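Local structure of RsfP (Uncultured bacterium, 4GLJ) at residues 73-83 and 122-130; 206-214 and 266-274. The protein probably catalyses the phosphate-dependent cleavage of methylthioadenosine and binds the dye rhodamine B. All coordinates share one frame; numbering follows the deposited sequence.

From the N terminus, the chain first passes through 73-83, where a short 3-10 turn leads into helix 78-87, then passes through strands 92-101 and 111-119 before 122-130 returns to close contact 1. Only later does 206-214 appear, the end of helix 200-209 and the start of strand 213-221; contact 2 closes a loop that holds the long helix 237-263 and ends at 266-274. The two loops thus follow one another in series, neither enclosing nor crossing the other. In space they meet: Glu209 receives Thr127 OG1 and Phe128 N, while Leu206 packs on Tyr78, so helix 200-209 joins both contacts.

Contact 1: 73-83 and 122-130; sequences PSEVPYRANIY and KQRVSTFFG
Arg79 lays its guanidinium over Val125, whose CG1 sits 3.4 Å from the guanidinium plane, displaced toward its rim. The arginine chain bends at chi3 (-55°), which brings the group across the valine at a slant, while CD comes 3.4 Å from Thr127 O. From the loop, Phe128 turns its ring edge to the helix: CE1 is 3.6 Å from Arg79 O, and CZ lies 3.9 Å from Ile82 CG2, close to the ring plane. At the other end Arg124, extended from CG to NE, reaches the 3-10 turn, where Pro73 O lies over one face of its guanidinium and NH2 is 3.5 Å from Pro73 CB. That same carbonyl oxygen accepts the Tyr78 hydroxyl (OH to Pro73 O, 2.8 Å), which ties the turn to the helix. Arg124 NE makes a salt bridge to Glu175 and NH1 donates to Met198 O, while Ser74 OG shares Glu175. Pro73 and Met198 belong to the rhodamine B pocket. A water joins Ser74 O to Gln123 O. Helix 78-87 thus rests on the loop that follows strand 111-119, with helix 200-209 packed against Tyr78 and a second subunit bonded to Ser126 O.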
loop_
_atom_site.group_PDB
_atom_site.type_symbol
_atom_site.label_atom_id
_atom_site.label_comp_id
_atom_site.label_asym_id
_atom_site.label_seq_id
_atom_site.Cartn_x
_atom_site.Cartn_y
_atom_site.Cartn_z
ATOM N N PRO A 73 -3.031 -12.026 -10.219
ATOM C CA PRO A 73 -2.431 -10.699 -10.534
ATOM C C PRO A 73 -1.231 -10.386 -9.685
ATOM O O PRO A 73 -0.262 -9.926 -10.247
ATOM C CB PRO A 73 -3.584 -9.730 -10.233
ATOM C CG PRO A 73 -4.753 -10.499 -10.668
ATOM C CD PRO A 73 -4.500 -11.906 -10.139
ATOM N N SER A 74 -1.242 -10.658 -8.350
ATOM C CA SER A 74 -0.145 -10.301 -7.471
ATOM C C SER A 74 1.124 -11.075 -7.820
ATOM O O SER A 74 2.184 -10.596 -7.526
ATOM C CB SER A 74 -0.451 -10.622 -5.961
ATOM O OG SER A 74 -1.628 -9.943 -5.536
ATOM N N GLU A 75 1.048 -12.264 -8.431
ATOM C CA GLU A 75 2.270 -13.019 -8.557
ATOM C C GLU A 75 2.754 -13.035 -10.040
ATOM O O GLU A 75 3.706 -13.729 -10.391
ATOM C CB GLU A 75 2.098 -14.454 -7.990
ATOM C CG GLU A 75 1.142 -15.218 -8.888
ATOM C CD GLU A 75 0.773 -16.603 -8.271
ATOM O OE1 GLU A 75 1.528 -17.108 -7.394
ATOM O OE2 GLU A 75 -0.216 -17.180 -8.727
ATOM N N VAL A 76 2.093 -12.285 -10.911
ATOM C CA VAL A 76 2.558 -12.255 -12.309
ATOM C C VAL A 76 4.014 -11.745 -12.328
ATOM O O VAL A 76 4.295 -10.712 -11.651
ATOM C CB VAL A 76 1.619 -11.380 -13.099
ATOM C CG1 VAL A 76 2.216 -11.038 -14.497
ATOM C CG2 VAL A 76 0.260 -12.094 -13.272
ATOM N N PRO A 77 4.917 -12.363 -13.120
ATOM C CA PRO A 77 6.259 -11.833 -13.080
ATOM C C PRO A 77 6.360 -10.612 -14.043
ATOM O O PRO A 77 6.951 -10.698 -15.177
ATOM C CB PRO A 77 7.106 -13.030 -13.596
ATOM C CG PRO A 77 6.198 -13.658 -14.661
ATOM C CD PRO A 77 4.798 -13.485 -14.097
ATOM N N TYR A 78 5.897 -9.458 -13.561
ATOM C CA TYR A 78 5.831 -8.276 -14.460
ATOM C C TYR A 78 7.204 -7.867 -14.993
ATOM O O TYR A 78 7.272 -7.501 -16.152
ATOM C CB TYR A 78 5.230 -7.090 -13.657
ATOM C CG TYR A 78 3.773 -7.320 -13.345
ATOM C CD1 TYR A 78 2.807 -7.109 -14.292
ATOM C CD2 TYR A 78 3.408 -7.825 -12.081
ATOM C CE1 TYR A 78 1.474 -7.373 -13.993
ATOM C CE2 TYR A 78 2.069 -8.103 -11.789
ATOM C CZ TYR A 78 1.157 -7.941 -12.751
ATOM O OH TYR A 78 -0.146 -8.176 -12.484
ATOM N N ARG A 79 8.257 -7.850 -14.177
ATOM C CA ARG A 79 9.576 -7.459 -14.625
ATOM C C ARG A 79 10.172 -8.399 -15.672
ATOM O O ARG A 79 10.601 -7.934 -16.665
ATOM C CB ARG A 79 10.533 -7.312 -13.443
ATOM C CG ARG A 79 10.427 -6.035 -12.631
ATOM C CD ARG A 79 11.366 -6.034 -11.444
ATOM N NE ARG A 79 11.152 -7.199 -10.630
ATOM C CZ ARG A 79 11.961 -7.650 -9.695
ATOM N NH1 ARG A 79 13.075 -7.038 -9.393
ATOM N NH2 ARG A 79 11.620 -8.730 -9.057
ATOM N N ALA A 80 10.115 -9.714 -15.464
ATOM C CA ALA A 80 10.439 -10.696 -16.551
ATOM C C ALA A 80 9.686 -10.532 -17.831
ATOM O O ALA A 80 10.282 -10.616 -18.898
ATOM C CB ALA A 80 10.386 -12.150 -16.029
ATOM N N ASN A 81 8.382 -10.304 -17.770
ATOM C CA ASN A 81 7.568 -10.178 -18.985
ATOM C C ASN A 81 7.993 -8.960 -19.825
ATOM O O ASN A 81 8.168 -9.068 -21.035
ATOM C CB ASN A 81 6.092 -9.998 -18.602
ATOM C CG ASN A 81 5.461 -11.286 -18.044
ATOM O OD1 ASN A 81 6.062 -12.377 -18.193
ATOM N ND2 ASN A 81 4.241 -11.187 -17.470
ATOM N N ILE A 82 8.210 -7.832 -19.152
ATOM C CA ILE A 82 8.517 -6.580 -19.872
ATOM C C ILE A 82 9.940 -6.716 -20.310
ATOM O O ILE A 82 10.248 -6.350 -21.430
ATOM C CB ILE A 82 8.279 -5.344 -18.905
ATOM C CG1 ILE A 82 6.772 -5.110 -18.674
ATOM C CG2 ILE A 82 8.902 -4.079 -19.500
ATOM C CD1 ILE A 82 5.906 -4.960 -19.923
ATOM N N TYR A 83 10.836 -7.285 -19.472
ATOM C CA TYR A 83 12.225 -7.405 -19.877
ATOM C C TYR A 83 12.323 -8.311 -21.138
ATOM O O TYR A 83 13.044 -8.025 -22.131
ATOM C CB TYR A 83 13.091 -8.017 -18.776
ATOM C CG TYR A 83 14.603 -7.862 -19.023
ATOM C CD1 TYR A 83 15.310 -6.770 -18.504
ATOM C CD2 TYR A 83 15.333 -8.796 -19.793
ATOM C CE1 TYR A 83 16.695 -6.623 -18.729
ATOM C CE2 TYR A 83 16.712 -8.654 -20.027
ATOM C CZ TYR A 83 17.375 -7.554 -19.488
ATOM O OH TYR A 83 18.722 -7.364 -19.731
ATOM N N LYS A 122 0.016 -2.996 -3.869
ATOM C CA LYS A 122 0.715 -2.919 -2.577
ATOM C C LYS A 122 2.011 -3.659 -2.558
ATOM O O LYS A 122 3.034 -3.196 -1.976
ATOM C CB LYS A 122 -0.228 -3.482 -1.508
ATOM C CG LYS A 122 -1.513 -2.630 -1.324
ATOM C CD LYS A 122 -2.501 -3.391 -0.443
ATOM C CE LYS A 122 -3.846 -2.614 -0.296
ATOM N NZ LYS A 122 -4.655 -3.093 0.850
ATOM N N GLN A 123 1.980 -4.841 -3.186
ATOM C CA GLN A 123 3.033 -5.818 -2.951
ATOM C C GLN A 123 3.820 -6.229 -4.173
ATOM O O GLN A 123 4.431 -7.276 -4.190
ATOM C CB GLN A 123 2.396 -7.055 -2.297
ATOM C CG GLN A 123 1.966 -6.707 -0.873
ATOM C CD GLN A 123 0.907 -7.636 -0.285
ATOM O OE1 GLN A 123 0.771 -8.820 -0.714
ATOM N NE2 GLN A 123 0.201 -7.137 0.781
ATOM N N ARG A 124 3.878 -5.403 -5.178
ATOM C CA ARG A 124 4.526 -5.770 -6.408
ATOM C C ARG A 124 5.798 -4.996 -6.614
ATOM O O ARG A 124 5.848 -3.867 -6.248
ATOM C CB ARG A 124 3.563 -5.567 -7.553
ATOM C CG ARG A 124 2.356 -6.453 -7.436
ATOM C CD ARG A 124 1.263 -5.947 -8.284
ATOM N NE ARG A 124 -0.004 -6.538 -7.969
ATOM C CZ ARG A 124 -1.001 -6.592 -8.811
ATOM N NH1 ARG A 124 -0.847 -6.109 -10.006
ATOM N NH2 ARG A 124 -2.128 -7.125 -8.457
ATOM N N VAL A 125 6.835 -5.617 -7.157
ATOM C CA VAL A 125 8.033 -4.865 -7.382
ATOM C C VAL A 125 7.688 -3.976 -8.576
ATOM O O VAL A 125 7.321 -4.491 -9.627
ATOM C CB VAL A 125 9.223 -5.771 -7.713
ATOM C CG1 VAL A 125 10.495 -4.897 -7.987
ATOM C CG2 VAL A 125 9.402 -6.714 -6.558
ATOM N N SER A 126 7.862 -2.651 -8.455
ATOM C CA SER A 126 7.263 -1.796 -9.492
ATOM C C SER A 126 8.326 -0.947 -10.254
ATOM O O SER A 126 7.996 0.030 -10.935
ATOM C CB SER A 126 6.179 -0.895 -8.858
ATOM O OG SER A 126 6.816 -0.187 -7.780
ATOM N N THR A 127 9.574 -1.404 -10.204
ATOM C CA THR A 127 10.683 -0.752 -10.920
ATOM C C THR A 127 11.765 -1.777 -11.163
ATOM O O THR A 127 11.897 -2.801 -10.463
ATOM C CB THR A 127 11.261 0.433 -10.090
ATOM O OG1 THR A 127 12.326 1.068 -10.806
ATOM C CG2 THR A 127 11.827 -0.035 -8.744
ATOM N N PHE A 128 12.573 -1.492 -12.167
ATOM C CA PHE A 128 13.734 -2.274 -12.438
ATOM C C PHE A 128 14.900 -1.668 -11.704
ATOM O O PHE A 128 15.966 -2.257 -11.681
ATOM C CB PHE A 128 14.120 -2.171 -13.912
ATOM C CG PHE A 128 13.202 -2.903 -14.823
ATOM C CD1 PHE A 128 13.228 -4.315 -14.897
ATOM C CD2 PHE A 128 12.383 -2.206 -15.710
ATOM C CE1 PHE A 128 12.405 -4.998 -15.783
ATOM C CE2 PHE A 128 11.575 -2.914 -16.599
ATOM C CZ PHE A 128 11.591 -4.294 -16.671
ATOM N N PHE A 129 14.681 -0.481 -11.108
ATOM C CA PHE A 129 15.779 0.240 -10.488
ATOM C C PHE A 129 15.981 -0.043 -9.011
ATOM O O PHE A 129 15.191 -0.746 -8.406
ATOM C CB PHE A 129 15.638 1.749 -10.839
ATOM C CG PHE A 129 15.866 1.960 -12.334
ATOM C CD1 PHE A 129 14.794 1.937 -13.257
ATOM C CD2 PHE A 129 17.167 2.013 -12.837
ATOM C CE1 PHE A 129 15.044 2.062 -14.638
ATOM C CE2 PHE A 129 17.423 2.141 -14.192
ATOM C CZ PHE A 129 16.354 2.100 -15.111
ATOM N N GLY A 130 17.036 0.508 -8.418
ATOM C CA GLY A 130 17.394 0.126 -7.063
ATOM C C GLY A 130 18.615 -0.763 -7.184
ATOM O O GLY A 130 19.084 -1.069 -8.320
HETATM O O HOH W 1 3.248 -9.941 -5.016
#

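Contact 2: 206-214 and 266-274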
loop_
_atom_site.group_PDB
_atom_site.type_symbol
_atom_site.label_atom_id
_atom_site.label_comp_id
_atom_site.label_asym_id
_atom_site.label_seq_id
_atom_site.Cartn_x
_atom_site.Cartn_y
_atom_site.Cartn_z
ATOM N N LEU A 206 6.832 -0.345 -15.657
ATOM C CA LEU A 206 7.951 -1.130 -16.163
ATOM C C LEU A 206 8.145 -0.913 -17.680
ATOM O O LEU A 206 9.276 -0.767 -18.151
ATOM C CB LEU A 206 7.752 -2.627 -15.823
ATOM C CG LEU A 206 7.782 -2.832 -14.266
ATOM C CD1 LEU A 206 7.251 -4.221 -13.870
ATOM C CD2 LEU A 206 9.203 -2.630 -13.690
ATOM N N ALA A 207 7.049 -0.880 -18.421
ATOM C CA ALA A 207 7.094 -0.637 -19.880
ATOM C C ALA A 207 7.708 0.752 -20.088
ATOM O O ALA A 207 8.562 0.946 -20.990
ATOM C CB ALA A 207 5.658 -0.700 -20.471
ATOM N N ARG A 208 7.311 1.743 -19.271
ATOM C CA ARG A 208 7.868 3.091 -19.425
ATOM C C ARG A 208 9.383 3.090 -19.145
ATOM O O ARG A 208 10.172 3.692 -19.892
ATOM C CB ARG A 208 7.151 4.073 -18.495
ATOM C CG ARG A 208 7.538 5.538 -18.658
ATOM C CD ARG A 208 7.389 6.156 -20.073
ATOM N NE ARG A 208 6.026 5.927 -20.590
ATOM C CZ ARG A 208 5.011 6.773 -20.384
ATOM N NH1 ARG A 208 5.227 7.930 -19.711
ATOM N NH2 ARG A 208 3.815 6.551 -20.937
ATOM N N GLU A 209 9.797 2.410 -18.069
ATOM C CA GLU A 209 11.234 2.325 -17.751
ATOM C C GLU A 209 12.012 1.610 -18.833
ATOM O O GLU A 209 13.241 1.841 -18.979
ATOM C CB GLU A 209 11.475 1.565 -16.442
ATOM C CG GLU A 209 11.003 2.372 -15.226
ATOM C CD GLU A 209 11.333 1.691 -13.918
ATOM O OE1 GLU A 209 11.656 0.461 -13.959
ATOM O OE2 GLU A 209 11.244 2.384 -12.843
ATOM N N ALA A 210 11.331 0.691 -19.520
ATOM C CA ALA A 210 11.950 -0.044 -20.608
ATOM C C ALA A 210 11.869 0.699 -21.930
ATOM O O ALA A 210 12.181 0.123 -22.981
ATOM C CB ALA A 210 11.317 -1.404 -20.765
ATOM N N SER A 211 11.451 1.965 -21.884
ATOM C CA SER A 211 11.287 2.817 -23.090
ATOM C C SER A 211 10.355 2.182 -24.159
ATOM O O SER A 211 10.603 2.309 -25.355
ATOM C CB SER A 211 12.683 3.136 -23.678
ATOM O OG SER A 211 13.472 3.863 -22.726
ATOM N N ILE A 212 9.280 1.523 -23.735
ATOM C CA ILE A 212 8.326 0.902 -24.660
ATOM C C ILE A 212 6.982 1.602 -24.545
ATOM O O ILE A 212 6.486 1.792 -23.434
ATOM C CB ILE A 212 8.110 -0.583 -24.332
ATOM C CG1 ILE A 212 9.406 -1.377 -24.390
ATOM C CG2 ILE A 212 7.027 -1.202 -25.236
ATOM C CD1 ILE A 212 9.333 -2.823 -23.827
ATOM N N ALA A 213 6.383 1.969 -25.666
ATOM C CA ALA A 213 5.124 2.652 -25.674
ATOM C C ALA A 213 4.081 1.643 -25.300
ATOM O O ALA A 213 4.097 0.519 -25.759
ATOM C CB ALA A 213 4.849 3.264 -27.077
ATOM N N TYR A 214 3.172 2.032 -24.419
ATOM C CA TYR A 214 2.311 1.059 -23.781
ATOM C C TYR A 214 0.973 1.721 -23.624
ATOM O O TYR A 214 0.863 2.854 -23.112
ATOM C CB TYR A 214 2.847 0.662 -22.399
ATOM C CG TYR A 214 1.955 -0.272 -21.549
ATOM C CD1 TYR A 214 0.857 0.266 -20.815
ATOM C CD2 TYR A 214 2.260 -1.607 -21.420
ATOM C CE1 TYR A 214 0.034 -0.540 -20.046
ATOM C CE2 TYR A 214 1.458 -2.463 -20.658
ATOM C CZ TYR A 214 0.352 -1.912 -19.957
ATOM O OH TYR A 214 -0.401 -2.750 -19.128
ATOM N N LYS A 266 5.577 8.175 -33.194
ATOM C CA LYS A 266 6.686 8.494 -32.329
ATOM C C LYS A 266 6.060 8.479 -30.934
ATOM O O LYS A 266 4.918 8.936 -30.741
ATOM C CB LYS A 266 7.203 9.888 -32.693
ATOM C CG LYS A 266 8.682 9.955 -33.025
ATOM C CD LYS A 266 8.996 11.260 -33.759
ATOM C CE LYS A 266 10.172 12.003 -33.120
ATOM N NZ LYS A 266 9.967 12.135 -31.632
ATOM N N SER A 267 6.756 7.896 -29.969
ATOM C CA SER A 267 6.243 7.898 -28.616
ATOM C C SER A 267 7.230 8.598 -27.661
ATOM O O SER A 267 8.437 8.367 -27.708
ATOM C CB SER A 267 5.987 6.451 -28.146
ATOM O OG SER A 267 5.433 6.461 -26.815
ATOM N N ILE A 268 6.708 9.415 -26.754
ATOM C CA ILE A 268 7.546 9.938 -25.706
ATOM C C ILE A 268 8.166 8.798 -24.868
ATOM O O ILE A 268 9.252 8.981 -24.336
ATOM C CB ILE A 268 6.892 11.080 -24.875
ATOM C CG1 ILE A 268 5.576 10.682 -24.151
ATOM C CG2 ILE A 268 6.575 12.297 -25.773
ATOM C CD1 ILE A 268 5.149 9.223 -23.987
ATOM N N ALA A 269 7.543 7.603 -24.837
ATOM C CA ALA A 269 8.108 6.471 -24.055
ATOM C C ALA A 269 9.489 6.068 -24.580
ATOM O O ALA A 269 10.329 5.544 -23.820
ATOM C CB ALA A 269 7.172 5.259 -24.019
ATOM N N HIS A 270 9.711 6.312 -25.851
ATOM C CA HIS A 270 10.885 5.860 -26.534
ATOM C C HIS A 270 12.162 6.453 -26.031
ATOM O O HIS A 270 13.211 5.867 -26.187
ATOM C CB HIS A 270 10.714 5.972 -28.035
ATOM C CG HIS A 270 9.679 5.036 -28.594
ATOM N ND1 HIS A 270 9.015 5.292 -29.694
ATOM C CD2 HIS A 270 9.211 3.824 -28.139
ATOM C CE1 HIS A 270 8.172 4.306 -29.939
ATOM N NE2 HIS A 270 8.298 3.411 -28.987
ATOM N N THR A 271 12.092 7.621 -25.426
ATOM C CA THR A 271 13.227 8.250 -24.835
ATOM C C THR A 271 13.035 8.463 -23.328
ATOM O O THR A 271 13.734 9.305 -22.757
ATOM C CB THR A 271 13.478 9.615 -25.528
ATOM O OG1 THR A 271 12.237 10.322 -25.629
ATOM C CG2 THR A 271 14.023 9.441 -27.004
ATOM N N ALA A 272 12.116 7.702 -22.681
ATOM C CA ALA A 272 11.787 7.970 -21.272
ATOM C C ALA A 272 12.964 7.790 -20.307
ATOM O O ALA A 272 13.031 8.485 -19.325
ATOM C CB ALA A 272 10.622 7.098 -20.790
ATOM N N LEU A 273 13.875 6.867 -20.595
ATOM C CA LEU A 273 14.969 6.628 -19.697
ATOM C C LEU A 273 16.064 7.657 -19.718
ATOM O O LEU A 273 16.633 7.961 -18.678
ATOM C CB LEU A 273 15.445 5.177 -19.757
ATOM C CG LEU A 273 16.261 4.777 -18.543
ATOM C CD1 LEU A 273 15.386 4.937 -17.284
ATOM C CD2 LEU A 273 16.704 3.324 -18.709
ATOM N N THR A 274 16.270 8.314 -20.857
ATOM C CA THR A 274 17.425 9.198 -21.045
ATOM C C THR A 274 17.536 10.451 -20.173
ATOM O O THR A 274 18.623 10.736 -19.709
ATOM C CB THR A 274 17.620 9.572 -22.530
ATOM O OG1 THR A 274 16.645 10.548 -22.882
ATOM C CG2 THR A 274 17.435 8.325 -23.401
HETATM O O HOH W 2 15.079 5.891 -23.179
#
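A Schellman motif ends helix 200-209 here, with Ser211 at positive phi as its C-prime residue, and the loop 266-274 packs over this turn. Ser211 CA comes 3.0 Å from Ala269 O in a bent CA-H...O contact (132° at the hydrogen). One water bridges the pieces, donating to Ser211 OG at 2.6 Å and accepting from Leu273 N. The His270 ring offers its edge to the turn, CD2 lying 3.5 Å from Ser211 O in the ring plane, while NE2 is hydrogen-bonded to Arg91 O. On the helix side Arg208 folds back through chi2 and chi3 (56° and 53°), which brings CD to 3.4 Å from Ala272 CB and NE to 3.7 Å from Ala269 CB; its far end is held by Asp141 O through NH2. Ala269 CB also touches Ile212 O. Further along, Ala213 CB meets Ser267 OG at 3.3 Å, and that hydroxyl also accepts from Ala269 N in an ST turn. The loop after helix 237-263 therefore lies across the junction from helix 200-209 to strand 213-221, where Ala213 makes backbone hydrogen bonds with Arg91 and Ile93 as the strand starts to pair in parallel with strand 92-101.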